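Local coordinates for StAR-related lipid transfer protein 5 (Homo sapiens, PDB 2R55) that probably binds cholesterol or other sterols and may carry these or other lipids within the cell, at residues R70-V75 with N189-F194; E81-V86 with C176-L181; E105-I110 with H157-P162; T111-V116 with V138-Y143; S150-V155 with H172-F177. One frame throughout, in Å; residues are numbered along the deposited sequence.

How the contacts relate
From the N terminus, strand 67-75 opens contact 1, the outermost loop, which closes on strand 188-197. Contact 2 is nested inside it and joins helix 79-86 to strand 167-180. Contact 3 lies within contact 2 and ties the end of strand 103-109 to the loop 157-162. Contact 4, inside contact 3, closes the hairpin between strands 114-120 and 132-142. Contact 5 opens after contact 4 has closed. It crosses contact 3, because 157-162 falls between its segments, and it shares Cys176 and Phe177 with contact 2. All five contacts reach the same curled sheet, and contacts 1 and 3 lie on opposite sides of the chain's centre.

Contact 1: residues R70-V75 with N189-F194; sequences RGEGIV and NLVTFF
Arg70 turns its CG away from its own backbone N (chi1 175°), and this lays the chain beside Phe193, with CG 3.4 Å from Phe193 CE1. The arginine chain then runs extended to NE. Its guanidinium passes over Val191, whose CG1 lies over one face, offset toward the rim. Glu72 has the same first torsion (169°) and bends at its second, which brings its carboxylate to that guanidinium on the same strand. Arg70 NH1 reaches Glu72 OE1 at 2.6 Å in a salt bridge, meeting the oxygen from above the carboxylate plane. The other oxygen, Glu72 OE2, takes a weak bond from Asn189 ND2 at 3.5 Å. The backbones are paired antiparallel. Gly71 N gives to Thr192 O at 2.7 Å, Thr192 N gives to Gly71 O at 2.9 Å, and Leu190 N gives to Gly73 O at 3.1 Å. On the opposite face of the sheet Gly71 and Gly73 bring no side chain beside Thr192 and Leu190. Helix 204-227 packs on Thr192 and also on Val75, which touches Leu190. Helix 21-40 meets the face of Arg70, Val191 and Phe193. A mostly antiparallel, curled sheet gripping a long C-terminal helix is the helix-grip fold of START domains.

Contact 2: residues E81-V86 with C176-L181; sequences EVWDCV and CFCEPL
Helix 81-86, with Val82 and Val86 turned to the strand and the Trp83 indole reaching it from the flank, runs nearly antiparallel to strand 176-180, at 170°, with the two axes 9.2 Å apart at their closest. The contact centres on one sulfur. Cys178 points at the helix and touches three side chains there. Cys178 SG lies at the edge of the Trp83 indole, in the ring plane, 3.7 Å from Trp83 CE3, in a sulfur-aromatic contact. Trp83 reaches it because CG stands anti to the backbone N (chi1 168°), which carries the indole toward the strand and brings its CE3 edge to the sulfur. Val82 CG2 meets the same sulfur at 3.7 Å, and Val86 CG2 comes to 4.1 Å from it. Two residues earlier in the strand, Cys176 CB lies 4.3 Å from Val86 CG2. Around this layer, Val86 also rests on Leu222 of helix 204-227, and Val82 on Thr188. The far side of the indole extends to Val140 on strand 132-142. No hydrogen bond joins the two segments, and every residue that touches is buried. The contact is therefore apolar packing, with the Cys178 thiol probably acting largely as a polarisable surface.

Contact 3: residues E105-I110 with H157-P162; sequences EIIQSI and HPLCPP
Ile107 and Gln108 take hold of the His157 imidazole from two directions. Ile107 CG2 sits over one face of the ring, 3.9 Å from its centroid and offset toward the rim, in a CH-pi contact. The two side chains run antiparallel. Gln108 comes to the edge instead, its amide plane 80° from the ring plane. His157 NE2 gives a hydrogen bond to Gln108 OE1 at 2.7 Å. That bond is bent, 132° at the hydrogen, and the oxygen lies out of the ring plane. Gln108 reaches the ring with CG anti to the backbone N (chi1 -168°) and an extended chain. Ile107 and Gln108 point the same way because they form a classic beta bulge opposite Val116, and two neighbours in sequence can serve one ring. The contact ties strand 103-109 to the loop between strands 148-154 and 167-180. The other ring nitrogen, His157 ND1, accepts a bond from Leu159 N at 2.9 Å, with the donor in the ring plane. This fixes the ring's rotation. His157 to Cys160 is a type I beta turn, closed by Cys160 N to His157 O at 2.8 Å. The turn sets Cys160 CB 3.7 Å from Ile107 CD1.

Contact 4: residues T111-V116 with V138-Y143; sequences TDTLCV and VLVKRY
Between Thr113 to Cys115 and Val138 to Val140 the flat groups are peptides, with no ring in the contact. The Val140 carbonyl is met by Thr113 OG1, 2.7 Å from Val140 O and tilted 32° from the carbonyl plane. On one face of the sheet lie Leu114 and Leu139, with Leu114 CD1 3.8 Å from Leu139 CB. On the other lie Cys115 and Val138, with Cys115 SG 3.6 Å from Val138 CG1. The backbone is bonded by Val140 N to Thr113 O at 3.0 Å, and Cys115 and Val138 exchange bonds in both directions. The Thr113 hydroxyl thus does what a backbone N-H would do in regular pairing, one residue before the strand begins. Its OG1 is swung opposite the backbone N (chi1 -162°), which leaves the methyl Thr113 CG2 to touch Leu139 CD2 at 3.8 Å. A valine in place of Thr113 would probably leave the Val140 carbonyl without its bond from this segment, and this pair would keep just the Val140 N bond. This is one end of the hairpin of strands 114-120 and 132-142. Helix 21-40 lies against Leu114 and Leu139 through Ser28, and its Glu29 pairs with Lys141. On the other face Val138 packs on Ala152 of strand 148-154, and Val140 meets Trp83 of helix 79-86.

Contact 5: residues S150-V155 with H172-F177; sequences SNATHV and HPCGCF
Ala152 and Cys174 make the close, regular part of this contact. Ala152 N gives to Cys174 O at 2.8 Å, and Cys174 N returns a bond to Ala152 O at 3.0 Å. Next along, Gly175 takes backbone angles that call for glycine, and its CA lies 3.3 Å from Ser150 O. At Ser150 and Cys176 the pairing is less regular. Ser150 N gives to Cys176 O at 2.7 Å, but the return bond is bent. Cys176 N is shared between Ser150 O, at 3.1 Å, and Ser150 OG, at 2.9 Å. The hydroxyl reaches it because OG sits between its own backbone N and carbonyl carbon (chi1 54°), which turns it across to the neighbouring strand. An alanine in place of Ser150 would probably leave Cys176 N with just the bent bond to the carbonyl of this residue, and this end of the strand pair less firmly held. The other end is the looser side. Thr153 OG1 lies beside Pro173 CD at 3.6 Å. Beyond it, the partly exposed His154 turns its edge to the face of His172 in an offset edge-to-face pair, planes at 77°. His154 ND1 bonds to Asn171 O, and His172 is stacked on Phe64. The two strands lie mid-sheet. Strand 132-142 flanks 148-154, and 188-197 flanks 167-180. Helix 21-40 packs on Asn151, Thr153 and Phe177.

Contact 1: residues R70-V75 with N189-F194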
# COMPACT_ATOMS: atom_id res chain seq x y z
N ARG A 70 0.12 2.58 -9.75
CA ARG A 70 -0.91 1.57 -9.86
C ARG A 70 -0.29 0.26 -10.34
O ARG A 70 0.31 0.19 -11.43
CB ARG A 70 -1.97 2.04 -10.85
CG ARG A 70 -3.08 1.03 -11.19
CD ARG A 70 -3.62 1.30 -12.58
NE ARG A 70 -4.98 0.82 -12.76
CZ ARG A 70 -5.31 -0.43 -13.05
NH1 ARG A 70 -4.37 -1.37 -13.17
NH2 ARG A 70 -6.59 -0.76 -13.19
N GLY A 71 -0.42 -0.77 -9.51
CA GLY A 71 0.04 -2.11 -9.84
C GLY A 71 -1.15 -3.00 -10.13
O GLY A 71 -2.16 -2.97 -9.41
N GLU A 72 -1.05 -3.79 -11.19
CA GLU A 72 -2.06 -4.79 -11.49
C GLU A 72 -1.41 -6.12 -11.85
O GLU A 72 -0.40 -6.18 -12.57
CB GLU A 72 -3.02 -4.29 -12.59
CG GLU A 72 -3.96 -5.35 -13.17
CD GLU A 72 -5.31 -4.79 -13.63
OE1 GLU A 72 -5.37 -3.63 -14.12
OE2 GLU A 72 -6.32 -5.52 -13.48
N GLY A 73 -2.00 -7.20 -11.33
CA GLY A 73 -1.39 -8.51 -11.45
C GLY A 73 -2.19 -9.62 -10.79
O GLY A 73 -2.58 -9.51 -9.61
N ILE A 74 -2.41 -10.69 -11.57
CA ILE A 74 -3.05 -11.90 -11.07
C ILE A 74 -2.09 -12.63 -10.13
O ILE A 74 -0.98 -13.02 -10.52
CB ILE A 74 -3.50 -12.84 -12.22
CG1 ILE A 74 -4.60 -12.18 -13.06
CG2 ILE A 74 -4.02 -14.15 -11.66
CD1 ILE A 74 -4.64 -12.60 -14.51
N VAL A 75 -2.52 -12.79 -8.88
CA VAL A 75 -1.78 -13.62 -7.93
C VAL A 75 -2.39 -15.02 -7.86
O VAL A 75 -3.61 -15.19 -7.74
CB VAL A 75 -1.63 -12.95 -6.52
CG1 VAL A 75 -2.92 -12.30 -6.06
CG2 VAL A 75 -1.15 -13.96 -5.49
N ASN A 189 -7.17 -11.47 -8.38
CA ASN A 189 -6.65 -10.26 -9.00
C ASN A 189 -6.29 -9.27 -7.90
O ASN A 189 -7.12 -9.00 -7.00
CB ASN A 189 -7.68 -9.65 -9.96
CG ASN A 189 -7.06 -8.67 -10.95
OD1 ASN A 189 -6.44 -9.06 -11.94
ND2 ASN A 189 -7.27 -7.38 -10.70
N LEU A 190 -5.06 -8.77 -7.95
CA LEU A 190 -4.54 -7.80 -6.99
C LEU A 190 -4.15 -6.48 -7.68
O LEU A 190 -3.18 -6.43 -8.47
CB LEU A 190 -3.34 -8.36 -6.24
CG LEU A 190 -2.62 -7.45 -5.23
CD1 LEU A 190 -3.53 -7.09 -4.05
CD2 LEU A 190 -1.35 -8.07 -4.72
N VAL A 191 -4.89 -5.41 -7.35
CA VAL A 191 -4.59 -4.06 -7.82
C VAL A 191 -4.20 -3.21 -6.61
O VAL A 191 -4.96 -3.12 -5.63
CB VAL A 191 -5.78 -3.44 -8.57
CG1 VAL A 191 -5.35 -2.15 -9.30
CG2 VAL A 191 -6.35 -4.43 -9.55
N THR A 192 -3.01 -2.62 -6.68
CA THR A 192 -2.46 -1.90 -5.54
C THR A 192 -2.05 -0.50 -5.96
O THR A 192 -1.56 -0.30 -7.08
CB THR A 192 -1.21 -2.56 -4.96
OG1 THR A 192 -0.14 -2.46 -5.91
CG2 THR A 192 -1.43 -4.02 -4.60
N PHE A 193 -2.23 0.45 -5.04
CA PHE A 193 -1.82 1.82 -5.26
C PHE A 193 -0.83 2.25 -4.21
O PHE A 193 -1.10 2.15 -3.02
CB PHE A 193 -3.04 2.74 -5.26
CG PHE A 193 -4.02 2.41 -6.32
CD1 PHE A 193 -3.84 2.88 -7.60
CD2 PHE A 193 -5.10 1.58 -6.05
CE1 PHE A 193 -4.73 2.56 -8.59
CE2 PHE A 193 -5.99 1.25 -7.04
CZ PHE A 193 -5.82 1.74 -8.32
N PHE A 194 0.32 2.72 -4.68
CA PHE A 194 1.33 3.36 -3.84
C PHE A 194 1.20 4.85 -4.05
O PHE A 194 1.19 5.32 -5.19
CB PHE A 194 2.72 2.89 -4.27
CG PHE A 194 3.06 1.52 -3.78
CD1 PHE A 194 2.12 0.76 -3.07
CD2 PHE A 194 4.29 0.96 -4.05
CE1 PHE A 194 2.44 -0.51 -2.62
CE2 PHE A 194 4.61 -0.31 -3.60
CZ PHE A 194 3.69 -1.05 -2.89

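Contact 2: residues E81-V86 with C176-L181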
# COMPACT_ATOMS: atom_id res chain seq x y z
N GLU A 81 -5.82 -16.13 1.31
CA GLU A 81 -4.38 -16.25 1.42
C GLU A 81 -3.70 -14.95 1.01
O GLU A 81 -2.83 -14.44 1.73
CB GLU A 81 -3.87 -17.41 0.56
CG GLU A 81 -3.69 -18.72 1.32
CD GLU A 81 -3.50 -19.92 0.39
OE1 GLU A 81 -3.59 -19.74 -0.84
OE2 GLU A 81 -3.27 -21.04 0.90
N VAL A 82 -4.11 -14.38 -0.13
CA VAL A 82 -3.51 -13.14 -0.61
C VAL A 82 -3.83 -12.02 0.34
O VAL A 82 -3.01 -11.13 0.53
CB VAL A 82 -3.91 -12.74 -2.06
CG1 VAL A 82 -4.04 -13.96 -2.95
CG2 VAL A 82 -5.18 -11.93 -2.08
N TRP A 83 -5.02 -12.06 0.93
CA TRP A 83 -5.41 -11.00 1.84
C TRP A 83 -4.61 -11.11 3.13
O TRP A 83 -4.07 -10.12 3.62
CB TRP A 83 -6.91 -10.98 2.11
CG TRP A 83 -7.28 -10.09 3.25
CD1 TRP A 83 -7.58 -10.48 4.52
CD2 TRP A 83 -7.37 -8.66 3.23
NE1 TRP A 83 -7.85 -9.38 5.30
CE2 TRP A 83 -7.74 -8.25 4.53
CE3 TRP A 83 -7.19 -7.69 2.24
CZ2 TRP A 83 -7.93 -6.91 4.87
CZ3 TRP A 83 -7.37 -6.36 2.59
CH2 TRP A 83 -7.74 -5.99 3.89
N ASP A 84 -4.51 -12.33 3.65
CA ASP A 84 -3.69 -12.58 4.84
C ASP A 84 -2.28 -12.01 4.75
O ASP A 84 -1.70 -11.60 5.75
CB ASP A 84 -3.66 -14.06 5.20
CG ASP A 84 -4.62 -14.39 6.31
OD1 ASP A 84 -5.24 -13.38 6.82
OD2 ASP A 84 -4.76 -15.63 6.67
N CYS A 85 -1.75 -11.98 3.53
CA CYS A 85 -0.44 -11.42 3.26
C CYS A 85 -0.38 -9.90 3.40
O CYS A 85 0.56 -9.37 4.02
CB CYS A 85 0.01 -11.82 1.87
SG CYS A 85 0.30 -13.58 1.71
N VAL A 86 -1.37 -9.21 2.85
CA VAL A 86 -1.31 -7.74 2.77
C VAL A 86 -2.16 -7.05 3.83
O VAL A 86 -2.01 -5.86 4.07
CB VAL A 86 -1.72 -7.22 1.37
CG1 VAL A 86 -0.82 -7.80 0.28
CG2 VAL A 86 -3.20 -7.51 1.09
N CYS A 176 -4.64 -1.75 -1.21
CA CYS A 176 -4.83 -2.94 -2.02
C CYS A 176 -6.28 -3.28 -2.25
O CYS A 176 -7.08 -3.23 -1.32
CB CYS A 176 -4.22 -4.13 -1.31
SG CYS A 176 -2.50 -4.16 -1.55
N PHE A 177 -6.59 -3.67 -3.49
CA PHE A 177 -7.84 -4.36 -3.82
C PHE A 177 -7.58 -5.86 -4.07
O PHE A 177 -6.80 -6.23 -4.96
CB PHE A 177 -8.48 -3.72 -5.05
CG PHE A 177 -9.07 -2.36 -4.80
CD1 PHE A 177 -8.30 -1.21 -4.94
CD2 PHE A 177 -10.41 -2.22 -4.43
CE1 PHE A 177 -8.85 0.07 -4.72
CE2 PHE A 177 -10.97 -0.96 -4.21
CZ PHE A 177 -10.17 0.21 -4.35
N CYS A 178 -8.20 -6.71 -3.26
CA CYS A 178 -8.13 -8.16 -3.47
C CYS A 178 -9.45 -8.63 -4.08
O CYS A 178 -10.47 -8.66 -3.39
CB CYS A 178 -7.91 -8.88 -2.14
SG CYS A 178 -6.37 -8.51 -1.26
N GLU A 179 -9.43 -8.99 -5.37
CA GLU A 179 -10.68 -9.25 -6.13
C GLU A 179 -10.78 -10.70 -6.60
O GLU A 179 -9.92 -11.16 -7.36
CB GLU A 179 -10.82 -8.31 -7.35
CG GLU A 179 -10.35 -6.85 -7.11
CD GLU A 179 -10.26 -6.00 -8.39
OE1 GLU A 179 -9.97 -6.54 -9.48
OE2 GLU A 179 -10.47 -4.78 -8.30
N PRO A 180 -11.84 -11.40 -6.17
CA PRO A 180 -12.06 -12.80 -6.59
C PRO A 180 -12.39 -12.88 -8.08
O PRO A 180 -12.91 -11.91 -8.65
CB PRO A 180 -13.26 -13.23 -5.74
CG PRO A 180 -13.99 -11.95 -5.47
CD PRO A 180 -12.92 -10.92 -5.29
N LEU A 181 -12.06 -14.02 -8.69
CA LEU A 181 -12.14 -14.20 -10.15
C LEU A 181 -12.99 -15.40 -10.52
O LEU A 181 -12.77 -16.49 -9.99
CB LEU A 181 -10.74 -14.40 -10.73
CG LEU A 181 -10.04 -13.22 -11.43
CD1 LEU A 181 -10.30 -11.90 -10.73
CD2 LEU A 181 -8.56 -13.51 -11.55

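Contact 3: residues E105-I110 with H157-P162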
# COMPACT_ATOMS: atom_id res chain seq x y z
N GLU A 105 3.35 -1.86 13.38
CA GLU A 105 2.75 -1.77 14.71
C GLU A 105 1.31 -1.29 14.54
O GLU A 105 1.05 -0.35 13.78
CB GLU A 105 3.53 -0.78 15.60
CG GLU A 105 4.92 -1.24 16.08
CD GLU A 105 5.85 -0.07 16.49
OE1 GLU A 105 6.69 -0.26 17.39
OE2 GLU A 105 5.77 1.03 15.92
N ILE A 106 0.37 -1.96 15.21
CA ILE A 106 -0.99 -1.45 15.28
C ILE A 106 -1.03 -0.58 16.54
O ILE A 106 -0.86 -1.10 17.65
CB ILE A 106 -2.06 -2.59 15.37
CG1 ILE A 106 -1.96 -3.55 14.17
CG2 ILE A 106 -3.48 -2.01 15.55
CD1 ILE A 106 -2.55 -3.05 12.85
N ILE A 107 -1.24 0.72 16.37
CA ILE A 107 -1.17 1.68 17.47
C ILE A 107 -2.49 1.80 18.24
O ILE A 107 -2.58 1.38 19.38
CB ILE A 107 -0.66 3.06 16.98
CG1 ILE A 107 0.85 3.00 16.74
CG2 ILE A 107 -1.01 4.17 17.96
CD1 ILE A 107 1.33 3.93 15.67
N GLN A 108 -3.51 2.36 17.60
CA GLN A 108 -4.80 2.57 18.23
C GLN A 108 -5.85 1.83 17.40
O GLN A 108 -6.22 2.29 16.32
CB GLN A 108 -5.10 4.07 18.33
CG GLN A 108 -6.27 4.47 19.22
CD GLN A 108 -6.61 5.96 19.14
OE1 GLN A 108 -5.72 6.82 19.12
NE2 GLN A 108 -7.90 6.27 19.09
N SER A 109 -6.28 0.68 17.90
CA SER A 109 -7.26 -0.17 17.22
C SER A 109 -8.67 0.39 17.44
O SER A 109 -9.34 0.02 18.40
CB SER A 109 -7.14 -1.61 17.75
OG SER A 109 -7.38 -2.58 16.75
N ILE A 110 -9.11 1.27 16.54
CA ILE A 110 -10.36 2.01 16.74
C ILE A 110 -11.60 1.11 16.64
O ILE A 110 -12.28 0.87 17.63
CB ILE A 110 -10.51 3.22 15.78
CG1 ILE A 110 -9.32 4.17 15.92
CG2 ILE A 110 -11.83 3.96 16.06
CD1 ILE A 110 -9.20 5.17 14.79
N HIS A 157 -0.60 11.21 15.02
CA HIS A 157 -1.02 10.56 16.25
C HIS A 157 -0.03 10.86 17.37
O HIS A 157 1.13 10.44 17.30
CB HIS A 157 -1.14 9.06 16.04
CG HIS A 157 -1.87 8.34 17.13
ND1 HIS A 157 -1.48 8.42 18.46
CD2 HIS A 157 -2.93 7.52 17.10
CE1 HIS A 157 -2.30 7.68 19.19
NE2 HIS A 157 -3.18 7.12 18.39
N PRO A 158 -0.48 11.57 18.42
CA PRO A 158 0.28 11.92 19.62
C PRO A 158 1.04 10.78 20.31
O PRO A 158 1.90 11.05 21.16
CB PRO A 158 -0.80 12.46 20.56
CG PRO A 158 -1.81 13.03 19.67
CD PRO A 158 -1.85 12.12 18.47
N LEU A 159 0.75 9.52 19.98
CA LEU A 159 1.47 8.39 20.59
C LEU A 159 2.48 7.79 19.62
O LEU A 159 3.06 6.73 19.87
CB LEU A 159 0.48 7.33 21.10
CG LEU A 159 0.95 6.15 21.96
CD1 LEU A 159 1.59 6.59 23.29
CD2 LEU A 159 -0.21 5.19 22.18
N CYS A 160 2.69 8.48 18.51
CA CYS A 160 3.66 8.05 17.52
C CYS A 160 4.26 9.26 16.77
O CYS A 160 3.91 9.52 15.62
CB CYS A 160 3.03 7.04 16.57
SG CYS A 160 4.27 6.24 15.54
N PRO A 161 5.18 9.99 17.42
CA PRO A 161 5.79 11.16 16.81
C PRO A 161 7.06 10.77 16.03
O PRO A 161 7.41 9.58 16.02
CB PRO A 161 6.10 12.04 18.03
CG PRO A 161 6.15 11.10 19.22
CD PRO A 161 5.73 9.74 18.77
N PRO A 162 7.72 11.74 15.34
CA PRO A 162 8.94 11.40 14.59
C PRO A 162 9.97 10.70 15.45
O PRO A 162 10.30 11.16 16.54
CB PRO A 162 9.45 12.77 14.12
CG PRO A 162 8.23 13.59 14.00
CD PRO A 162 7.37 13.16 15.16

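Contact 4: residues T111-V116 with V138-Y143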
# COMPACT_ATOMS: atom_id res chain seq x y z
N THR A 111 -11.88 0.62 15.43
CA THR A 111 -13.04 -0.22 15.19
C THR A 111 -12.60 -1.66 14.94
O THR A 111 -11.41 -1.97 14.91
CB THR A 111 -13.86 0.30 13.98
OG1 THR A 111 -14.23 1.66 14.22
CG2 THR A 111 -15.12 -0.50 13.77
N ASP A 112 -13.58 -2.55 14.79
CA ASP A 112 -13.35 -3.90 14.33
C ASP A 112 -12.42 -3.83 13.12
O ASP A 112 -11.49 -4.63 12.99
CB ASP A 112 -14.69 -4.55 13.93
CG ASP A 112 -14.73 -6.04 14.20
OD1 ASP A 112 -13.66 -6.64 14.45
OD2 ASP A 112 -15.84 -6.63 14.16
N THR A 113 -12.65 -2.81 12.31
CA THR A 113 -12.15 -2.76 10.94
C THR A 113 -11.29 -1.52 10.62
O THR A 113 -10.81 -1.34 9.49
CB THR A 113 -13.36 -2.88 9.99
OG1 THR A 113 -12.91 -3.25 8.69
CG2 THR A 113 -14.16 -1.56 9.93
N LEU A 114 -11.07 -0.68 11.62
CA LEU A 114 -10.44 0.62 11.43
C LEU A 114 -9.37 0.86 12.50
O LEU A 114 -9.64 0.71 13.70
CB LEU A 114 -11.52 1.71 11.46
CG LEU A 114 -11.13 3.18 11.41
CD1 LEU A 114 -10.35 3.46 10.15
CD2 LEU A 114 -12.36 4.07 11.48
N CYS A 115 -8.16 1.21 12.07
CA CYS A 115 -7.03 1.30 12.98
C CYS A 115 -5.89 2.23 12.51
O CYS A 115 -5.81 2.60 11.34
CB CYS A 115 -6.46 -0.10 13.24
SG CYS A 115 -5.46 -0.72 11.87
N VAL A 116 -5.03 2.60 13.45
CA VAL A 116 -3.90 3.48 13.16
C VAL A 116 -2.58 2.71 13.28
O VAL A 116 -2.31 2.08 14.31
CB VAL A 116 -3.92 4.73 14.08
CG1 VAL A 116 -2.78 5.68 13.73
CG2 VAL A 116 -5.27 5.44 13.96
N VAL A 138 -5.81 3.35 8.53
CA VAL A 138 -6.08 2.25 7.60
C VAL A 138 -7.42 1.58 7.90
O VAL A 138 -7.65 1.09 9.01
CB VAL A 138 -4.92 1.20 7.49
CG1 VAL A 138 -4.37 0.82 8.86
CG2 VAL A 138 -5.38 -0.04 6.73
N LEU A 139 -8.28 1.58 6.89
CA LEU A 139 -9.62 1.02 6.96
C LEU A 139 -9.69 -0.14 6.00
O LEU A 139 -9.28 -0.03 4.83
CB LEU A 139 -10.66 2.09 6.59
CG LEU A 139 -12.19 1.89 6.42
CD1 LEU A 139 -12.59 1.47 5.02
CD2 LEU A 139 -12.87 0.99 7.47
N VAL A 140 -10.17 -1.27 6.51
CA VAL A 140 -10.52 -2.42 5.69
C VAL A 140 -12.00 -2.30 5.35
O VAL A 140 -12.84 -2.10 6.23
CB VAL A 140 -10.28 -3.74 6.45
CG1 VAL A 140 -10.82 -4.92 5.66
CG2 VAL A 140 -8.79 -3.93 6.76
N LYS A 141 -12.33 -2.43 4.07
CA LYS A 141 -13.71 -2.36 3.63
C LYS A 141 -13.91 -3.47 2.62
O LYS A 141 -13.03 -3.72 1.80
CB LYS A 141 -14.00 -1.00 2.99
CG LYS A 141 -15.50 -0.69 2.78
CD LYS A 141 -15.68 0.71 2.19
CE LYS A 141 -17.14 1.02 1.85
NZ LYS A 141 -17.25 2.32 1.13
N ARG A 142 -15.08 -4.10 2.70
CA ARG A 142 -15.38 -5.29 1.90
C ARG A 142 -16.50 -4.98 0.93
O ARG A 142 -17.50 -4.34 1.29
CB ARG A 142 -15.79 -6.42 2.84
CG ARG A 142 -14.93 -6.45 4.09
CD ARG A 142 -15.46 -7.29 5.21
NE ARG A 142 -14.32 -7.87 5.90
CZ ARG A 142 -13.85 -9.09 5.64
NH1 ARG A 142 -14.43 -9.86 4.73
NH2 ARG A 142 -12.79 -9.54 6.31
N TYR A 143 -16.35 -5.43 -0.31
CA TYR A 143 -17.31 -5.11 -1.36
C TYR A 143 -18.29 -6.25 -1.68
O TYR A 143 -18.17 -7.37 -1.18
CB TYR A 143 -16.60 -4.54 -2.61
CG TYR A 143 -16.01 -3.17 -2.34
CD1 TYR A 143 -16.73 -2.01 -2.61
CD2 TYR A 143 -14.73 -3.04 -1.76
CE1 TYR A 143 -16.21 -0.76 -2.34
CE2 TYR A 143 -14.20 -1.79 -1.47
CZ TYR A 143 -14.94 -0.65 -1.77
OH TYR A 143 -14.41 0.59 -1.49

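Contact 5: residues S150-V155 with H172-F177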
# COMPACT_ATOMS: atom_id res chain seq x y z
N SER A 150 -7.82 -2.62 1.20
CA SER A 150 -7.18 -1.88 2.26
C SER A 150 -7.01 -0.46 1.79
O SER A 150 -6.64 -0.21 0.63
CB SER A 150 -5.84 -2.49 2.68
OG SER A 150 -4.97 -2.67 1.57
N ASN A 151 -7.27 0.47 2.70
CA ASN A 151 -7.37 1.88 2.36
C ASN A 151 -6.68 2.66 3.45
O ASN A 151 -7.17 2.76 4.58
CB ASN A 151 -8.84 2.28 2.24
CG ASN A 151 -9.63 1.40 1.25
OD1 ASN A 151 -9.66 1.66 0.05
ND2 ASN A 151 -10.28 0.38 1.76
N ALA A 152 -5.53 3.21 3.12
CA ALA A 152 -4.66 3.78 4.11
C ALA A 152 -4.34 5.22 3.75
O ALA A 152 -4.11 5.53 2.59
CB ALA A 152 -3.40 2.95 4.17
N THR A 153 -4.37 6.11 4.75
CA THR A 153 -3.89 7.49 4.57
C THR A 153 -3.10 7.96 5.80
O THR A 153 -3.32 7.48 6.90
CB THR A 153 -5.05 8.47 4.21
OG1 THR A 153 -4.56 9.50 3.34
CG2 THR A 153 -5.63 9.14 5.45
N HIS A 154 -2.18 8.91 5.62
CA HIS A 154 -1.40 9.43 6.75
C HIS A 154 -2.29 10.12 7.80
O HIS A 154 -3.32 10.74 7.46
CB HIS A 154 -0.35 10.41 6.27
CG HIS A 154 -0.90 11.76 5.93
ND1 HIS A 154 -1.46 12.05 4.70
CD2 HIS A 154 -1.01 12.88 6.67
CE1 HIS A 154 -1.88 13.30 4.70
NE2 HIS A 154 -1.61 13.83 5.88
N VAL A 155 -1.91 9.99 9.07
CA VAL A 155 -2.55 10.71 10.17
C VAL A 155 -1.55 10.99 11.28
O VAL A 155 -0.70 10.15 11.61
CB VAL A 155 -3.85 9.99 10.70
CG1 VAL A 155 -3.54 8.61 11.28
CG2 VAL A 155 -4.57 10.85 11.71
N HIS A 172 -0.41 9.10 1.02
CA HIS A 172 -1.74 9.57 0.63
C HIS A 172 -2.61 8.35 0.22
O HIS A 172 -2.08 7.21 0.21
CB HIS A 172 -1.59 10.61 -0.46
CG HIS A 172 -0.96 11.87 0.02
ND1 HIS A 172 0.38 12.14 -0.17
CD2 HIS A 172 -1.47 12.92 0.70
CE1 HIS A 172 0.66 13.32 0.35
NE2 HIS A 172 -0.45 13.82 0.89
N PRO A 173 -3.92 8.55 -0.03
CA PRO A 173 -4.80 7.36 -0.15
C PRO A 173 -4.18 6.25 -0.99
O PRO A 173 -3.80 6.49 -2.14
CB PRO A 173 -6.06 7.91 -0.81
CG PRO A 173 -6.11 9.34 -0.32
CD PRO A 173 -4.68 9.80 -0.21
N CYS A 174 -4.06 5.07 -0.41
CA CYS A 174 -3.32 3.97 -1.01
C CYS A 174 -3.77 2.66 -0.42
O CYS A 174 -4.53 2.64 0.54
CB CYS A 174 -1.82 4.09 -0.75
SG CYS A 174 -1.30 4.07 0.98
N GLY A 175 -3.28 1.56 -1.00
CA GLY A 175 -3.56 0.24 -0.46
C GLY A 175 -3.80 -0.79 -1.54
O GLY A 175 -3.25 -0.70 -2.64
N CYS A 176 -4.64 -1.75 -1.21
CA CYS A 176 -4.83 -2.94 -2.02
C CYS A 176 -6.28 -3.28 -2.25
O CYS A 176 -7.08 -3.23 -1.32
CB CYS A 176 -4.22 -4.13 -1.31
SG CYS A 176 -2.50 -4.16 -1.55
N PHE A 177 -6.59 -3.67 -3.49
CA PHE A 177 -7.84 -4.36 -3.82
C PHE A 177 -7.58 -5.86 -4.07
O PHE A 177 -6.80 -6.23 -4.96
CB PHE A 177 -8.48 -3.72 -5.05
CG PHE A 177 -9.07 -2.36 -4.80
CD1 PHE A 177 -8.30 -1.21 -4.94
CD2 PHE A 177 -10.41 -2.22 -4.43
CE1 PHE A 177 -8.85 0.07 -4.72
CE2 PHE A 177 -10.97 -0.96 -4.21
CZ PHE A 177 -10.17 0.21 -4.35